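Local coordinates for protein processed glycerol phosphate lipoteichoic acid synthase 2 (Bacillus subtilis, PDB 2W8D) that belongs to the sulfatase family of the alkaline phosphatase clan and holds a magnesium ion at a site that includes a phosphothreonine, at residues 277-289 against 357-369. Sequence-based numbering, arbitrary orientation.
Sequences DEITDYDNAQLQR and TKISGKYYDTKTG
Helix 281-286, a short helix of the sulfatase-type domain, meets the C-terminal antiparallel sheet through Tyr282, whose ring slots between Gly369 and its own helix and whose hydroxyl bonds to the backbone carbonyl of Thr366. Gly369 CA lies over the centre of the ring, 3.4 Å from the Tyr282 centroid, a CH-pi contact on one face; Gln286 CG, one helical turn on, covers the opposite face toward its rim. At the edge, Tyr282 OH donates to Thr366 O over 2.7 Å, tilted 32° from the carbonyl plane. With CG anti to the backbone N, chi1 164° swings the Tyr282 ring across to Gly369 and Thr366. Tyr282 CB lies over the centre of the Tyr364 ring, 4.0 Å from its centroid, and the two side chains slide past each other in opposite directions.

The sheet side of this interface is a beta hairpin, strands 356-359 and 362-365 joined by a type I' turn from Ile359 to Lys362, followed by the turn that presents Gly369. There Thr368 N donates to Asp365 OD2, an Asx motif, and Thr368 OG1 reaches the same oxygen from the opposite face of the carboxylate plane. Thr366 OG1 bonds to Ser353 O, in the connection between strands 351-352 and 356-359.

Nearer the hairpin turn, Ala285 CB packs on Ile359 CD1 at 3.6 Å. At the start of the helix, a water donates to Asp281 OD2 and Ile359 O and accepts from Tyr364 OH, lying in the plane of that ring. A capping box closes this end: Asp283 N donates to Thr280 OG1 and Thr280 N to Asp283 OD2. On the other flank, the bent Gln286 side chain sets NE2 3.3 Å from Thr357 CG2, while its OE1 takes a nearly straight bond from Arg289 NH1 of 2.8 Å.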
loop_
_atom_site.group_PDB
_atom_site.type_symbol
_atom_site.label_atom_id
_atom_site.label_comp_id
_atom_site.label_asym_id
_atom_site.label_seq_id
_atom_site.Cartn_x
_atom_site.Cartn_y
_atom_site.Cartn_z
ATOM N N ASP A 277 5.295 -27.924 9.918
ATOM C CA ASP A 277 4.286 -28.884 10.326
ATOM C C ASP A 277 2.883 -28.252 10.389
ATOM O O ASP A 277 1.891 -28.847 9.945
ATOM C CB ASP A 277 4.680 -29.519 11.652
ATOM C CG ASP A 277 5.662 -30.678 11.479
ATOM O OD1 ASP A 277 5.595 -31.391 10.442
ATOM O OD2 ASP A 277 6.495 -30.898 12.403
ATOM N N GLU A 278 2.800 -27.041 10.921
ATOM C CA GLU A 278 1.536 -26.353 11.002
ATOM C C GLU A 278 1.794 -24.859 10.924
ATOM O O GLU A 278 2.903 -24.409 11.132
ATOM C CB GLU A 278 0.776 -26.754 12.290
ATOM C CG GLU A 278 1.082 -25.885 13.496
ATOM C CD GLU A 278 0.991 -26.614 14.826
ATOM O OE1 GLU A 278 -0.144 -27.013 15.217
ATOM O OE2 GLU A 278 2.066 -26.774 15.482
ATOM N N ILE A 279 0.762 -24.107 10.573
ATOM C CA ILE A 279 0.778 -22.650 10.632
ATOM C C ILE A 279 0.153 -22.256 11.960
ATOM O O ILE A 279 -1.036 -22.467 12.151
ATOM C CB ILE A 279 -0.052 -22.024 9.461
ATOM C CG1 ILE A 279 0.624 -22.245 8.097
ATOM C CG2 ILE A 279 -0.320 -20.511 9.683
ATOM C CD1 ILE A 279 2.079 -21.826 8.019
ATOM N N THR A 280 0.936 -21.693 12.874
ATOM C CA THR A 280 0.379 -21.141 14.134
ATOM C C THR A 280 -0.150 -19.688 13.983
ATOM O O THR A 280 0.015 -19.062 12.928
ATOM C CB THR A 280 1.444 -21.181 15.248
ATOM O OG1 THR A 280 2.589 -20.418 14.837
ATOM C CG2 THR A 280 1.880 -22.634 15.572
ATOM N N ASP A 281 -0.756 -19.133 15.030
ATOM C CA ASP A 281 -1.153 -17.700 15.065
ATOM C C ASP A 281 0.039 -16.806 14.803
ATOM O O ASP A 281 -0.058 -15.831 14.077
ATOM C CB ASP A 281 -1.670 -17.300 16.460
ATOM C CG ASP A 281 -3.107 -17.741 16.744
ATOM O OD1 ASP A 281 -3.871 -18.071 15.811
ATOM O OD2 ASP A 281 -3.460 -17.753 17.951
ATOM N N TYR A 282 1.151 -17.135 15.449
ATOM C CA TYR A 282 2.412 -16.450 15.276
ATOM C C TYR A 282 2.852 -16.487 13.792
ATOM O O TYR A 282 3.216 -15.456 13.257
ATOM C CB TYR A 282 3.501 -17.029 16.232
ATOM C CG TYR A 282 4.895 -16.624 15.808
ATOM C CD1 TYR A 282 5.423 -15.389 16.195
ATOM C CD2 TYR A 282 5.653 -17.435 14.953
ATOM C CE1 TYR A 282 6.655 -14.977 15.772
ATOM C CE2 TYR A 282 6.929 -17.030 14.494
ATOM C CZ TYR A 282 7.416 -15.796 14.907
ATOM O OH TYR A 282 8.655 -15.344 14.495
ATOM N N ASP A 283 2.847 -17.658 13.139
ATOM C CA ASP A 283 3.307 -17.773 11.737
ATOM C C ASP A 283 2.417 -16.935 10.836
ATOM O O ASP A 283 2.917 -16.183 10.013
ATOM C CB ASP A 283 3.318 -19.224 11.219
ATOM C CG ASP A 283 4.186 -20.158 12.052
ATOM O OD1 ASP A 283 5.268 -19.735 12.516
ATOM O OD2 ASP A 283 3.801 -21.349 12.227
ATOM N N ASN A 284 1.100 -17.060 11.011
ATOM C CA ASN A 284 0.165 -16.207 10.313
ATOM C C ASN A 284 0.410 -14.698 10.452
ATOM O O ASN A 284 0.255 -13.962 9.483
ATOM C CB ASN A 284 -1.273 -16.524 10.643
ATOM C CG ASN A 284 -2.211 -15.913 9.638
ATOM O OD1 ASN A 284 -2.133 -16.221 8.443
ATOM N ND2 ASN A 284 -3.063 -14.998 10.090
ATOM N N ALA A 285 0.826 -14.241 11.628
ATOM C CA ALA A 285 1.165 -12.834 11.805
ATOM C C ALA A 285 2.382 -12.458 10.921
ATOM O O ALA A 285 2.390 -11.391 10.253
ATOM C CB ALA A 285 1.421 -12.534 13.247
ATOM N N GLN A 286 3.364 -13.368 10.889
ATOM C CA GLN A 286 4.539 -13.187 10.045
ATOM C C GLN A 286 4.175 -13.132 8.575
ATOM O O GLN A 286 4.861 -12.461 7.817
ATOM C CB GLN A 286 5.633 -14.272 10.298
ATOM C CG GLN A 286 6.035 -14.421 11.771
ATOM C CD GLN A 286 6.242 -13.070 12.448
ATOM O OE1 GLN A 286 7.008 -12.256 11.966
ATOM N NE2 GLN A 286 5.550 -12.828 13.561
ATOM N N LEU A 287 3.097 -13.822 8.184
ATOM C CA LEU A 287 2.674 -13.869 6.776
ATOM C C LEU A 287 1.913 -12.609 6.303
ATOM O O LEU A 287 1.459 -12.553 5.164
ATOM C CB LEU A 287 1.834 -15.129 6.502
ATOM C CG LEU A 287 2.716 -16.392 6.437
ATOM C CD1 LEU A 287 1.905 -17.663 6.722
ATOM C CD2 LEU A 287 3.494 -16.455 5.097
ATOM N N GLN A 288 1.724 -11.643 7.203
ATOM C CA GLN A 288 1.075 -10.386 6.853
ATOM C C GLN A 288 2.093 -9.389 6.301
ATOM O O GLN A 288 1.722 -8.274 5.977
ATOM C CB GLN A 288 0.310 -9.797 8.050
ATOM C CG GLN A 288 -0.757 -10.764 8.671
ATOM C CD GLN A 288 -1.671 -11.419 7.641
ATOM O OE1 GLN A 288 -2.422 -10.726 6.938
ATOM N NE2 GLN A 288 -1.609 -12.750 7.529
ATOM N N ARG A 289 3.379 -9.783 6.207
ATOM C CA ARG A 289 4.326 -8.988 5.441
ATOM C C ARG A 289 3.830 -8.907 3.977
ATOM O O ARG A 289 3.501 -9.935 3.365
ATOM C CB ARG A 289 5.739 -9.589 5.507
ATOM C CG ARG A 289 6.537 -9.235 6.774
ATOM C CD ARG A 289 7.825 -10.046 6.857
ATOM N NE ARG A 289 8.540 -9.781 8.113
ATOM C CZ ARG A 289 8.278 -10.369 9.289
ATOM N NH1 ARG A 289 7.313 -11.271 9.399
ATOM N NH2 ARG A 289 8.985 -10.059 10.365
ATOM N N THR A 357 5.456 -9.912 18.902
ATOM C CA THR A 357 4.227 -10.054 18.146
ATOM C C THR A 357 3.052 -10.419 19.061
ATOM O O THR A 357 3.105 -11.404 19.824
ATOM C CB THR A 357 4.359 -10.821 16.773
ATOM O OG1 THR A 357 3.390 -11.877 16.647
ATOM C CG2 THR A 357 5.757 -11.313 16.477
ATOM N N LYS A 358 2.043 -9.561 19.063
ATOM C CA LYS A 358 0.889 -9.738 19.922
ATOM C C LYS A 358 -0.317 -10.114 19.101
ATOM O O LYS A 358 -0.731 -9.335 18.253
ATOM C CB LYS A 358 0.559 -8.444 20.653
ATOM C CG LYS A 358 -0.310 -8.691 21.893
ATOM C CD LYS A 358 -1.208 -7.532 22.181
ATOM C CE LYS A 358 -1.899 -7.711 23.510
ATOM N NZ LYS A 358 -2.650 -6.476 23.850
ATOM N N ILE A 359 -0.905 -11.274 19.381
ATOM C CA ILE A 359 -2.067 -11.774 18.633
ATOM C C ILE A 359 -3.131 -12.301 19.609
ATOM O O ILE A 359 -2.842 -13.170 20.442
ATOM C CB ILE A 359 -1.654 -12.891 17.629
ATOM C CG1 ILE A 359 -0.528 -12.422 16.710
ATOM C CG2 ILE A 359 -2.851 -13.360 16.776
ATOM C CD1 ILE A 359 -0.949 -11.292 15.623
ATOM N N SER A 360 -4.350 -11.753 19.509
ATOM C CA SER A 360 -5.467 -12.060 20.435
ATOM C C SER A 360 -5.011 -12.115 21.877
ATOM O O SER A 360 -5.307 -13.076 22.588
ATOM C CB SER A 360 -6.170 -13.389 20.074
ATOM O OG SER A 360 -6.181 -13.551 18.663
ATOM N N GLY A 361 -4.269 -11.100 22.298
ATOM C CA GLY A 361 -3.794 -11.030 23.683
ATOM C C GLY A 361 -2.619 -11.920 24.082
ATOM O O GLY A 361 -2.173 -11.861 25.211
ATOM N N LYS A 362 -2.110 -12.753 23.185
ATOM C CA LYS A 362 -0.885 -13.492 23.476
ATOM C C LYS A 362 0.365 -12.785 22.897
ATOM O O LYS A 362 0.323 -12.199 21.807
ATOM C CB LYS A 362 -0.986 -14.920 22.946
ATOM C CG LYS A 362 -1.943 -15.786 23.729
ATOM C CD LYS A 362 -2.113 -17.125 23.001
ATOM C CE LYS A 362 -2.594 -18.251 23.916
ATOM N NZ LYS A 362 -3.986 -18.035 24.397
ATOM N N TYR A 363 1.472 -12.872 23.626
ATOM C CA TYR A 363 2.724 -12.300 23.164
ATOM C C TYR A 363 3.749 -13.362 22.797
ATOM O O TYR A 363 3.974 -14.334 23.532
ATOM C CB TYR A 363 3.363 -11.441 24.230
ATOM C CG TYR A 363 2.748 -10.098 24.452
ATOM C CD1 TYR A 363 3.200 -8.974 23.749
ATOM C CD2 TYR A 363 1.760 -9.917 25.415
ATOM C CE1 TYR A 363 2.648 -7.713 23.991
ATOM C CE2 TYR A 363 1.215 -8.678 25.646
ATOM C CZ TYR A 363 1.669 -7.583 24.942
ATOM O OH TYR A 363 1.117 -6.339 25.182
ATOM N N TYR A 364 4.418 -13.120 21.681
ATOM C CA TYR A 364 5.468 -13.989 21.237
ATOM C C TYR A 364 6.701 -13.162 21.003
ATOM O O TYR A 364 6.599 -11.963 20.687
ATOM C CB TYR A 364 5.077 -14.668 19.934
ATOM C CG TYR A 364 3.761 -15.391 19.992
ATOM C CD1 TYR A 364 3.699 -16.754 20.233
ATOM C CD2 TYR A 364 2.576 -14.702 19.780
ATOM C CE1 TYR A 364 2.466 -17.417 20.280
ATOM C CE2 TYR A 364 1.343 -15.354 19.814
ATOM C CZ TYR A 364 1.298 -16.696 20.052
ATOM O OH TYR A 364 0.069 -17.293 20.089
ATOM N N ASP A 365 7.859 -13.802 21.154
ATOM C CA ASP A 365 9.092 -13.168 20.738
ATOM C C ASP A 365 9.106 -13.095 19.210
ATOM O O ASP A 365 9.006 -14.114 18.536
ATOM C CB ASP A 365 10.317 -13.935 21.250
ATOM C CG ASP A 365 11.613 -13.307 20.782
ATOM O OD1 ASP A 365 11.922 -12.173 21.219
ATOM O OD2 ASP A 365 12.308 -13.934 19.952
ATOM N N THR A 366 9.200 -11.887 18.672
ATOM C CA THR A 366 9.154 -11.701 17.227
ATOM C C THR A 366 10.221 -12.518 16.496
ATOM O O THR A 366 9.917 -13.161 15.495
ATOM C CB THR A 366 9.281 -10.235 16.833
ATOM O OG1 THR A 366 8.088 -9.551 17.218
ATOM C CG2 THR A 366 9.417 -10.091 15.298
ATOM N N LYS A 367 11.445 -12.512 17.022
ATOM C CA LYS A 367 12.559 -13.265 16.425
ATOM C C LYS A 367 12.326 -14.781 16.400
ATOM O O LYS A 367 12.509 -15.410 15.355
ATOM C CB LYS A 367 13.887 -12.979 17.144
ATOM C CG LYS A 367 14.929 -12.156 16.332
ATOM C CD LYS A 367 14.926 -10.654 16.744
ATOM C CE LYS A 367 15.846 -10.384 17.964
ATOM N NZ LYS A 367 15.337 -9.288 18.858
ATOM N N THR A 368 11.906 -15.360 17.536
ATOM C CA THR A 368 11.926 -16.810 17.675
ATOM C C THR A 368 10.569 -17.509 17.611
ATOM O O THR A 368 10.515 -18.729 17.457
ATOM C CB THR A 368 12.654 -17.235 18.968
ATOM O OG1 THR A 368 11.968 -16.705 20.109
ATOM C CG2 THR A 368 14.106 -16.758 18.961
ATOM N N GLY A 369 9.478 -16.750 17.728
ATOM C CA GLY A 369 8.134 -17.350 17.912
ATOM C C GLY A 369 7.806 -17.904 19.292
ATOM O O GLY A 369 6.685 -18.361 19.543
HETATM O O HOH W 1 -2.252 -16.157 19.677
#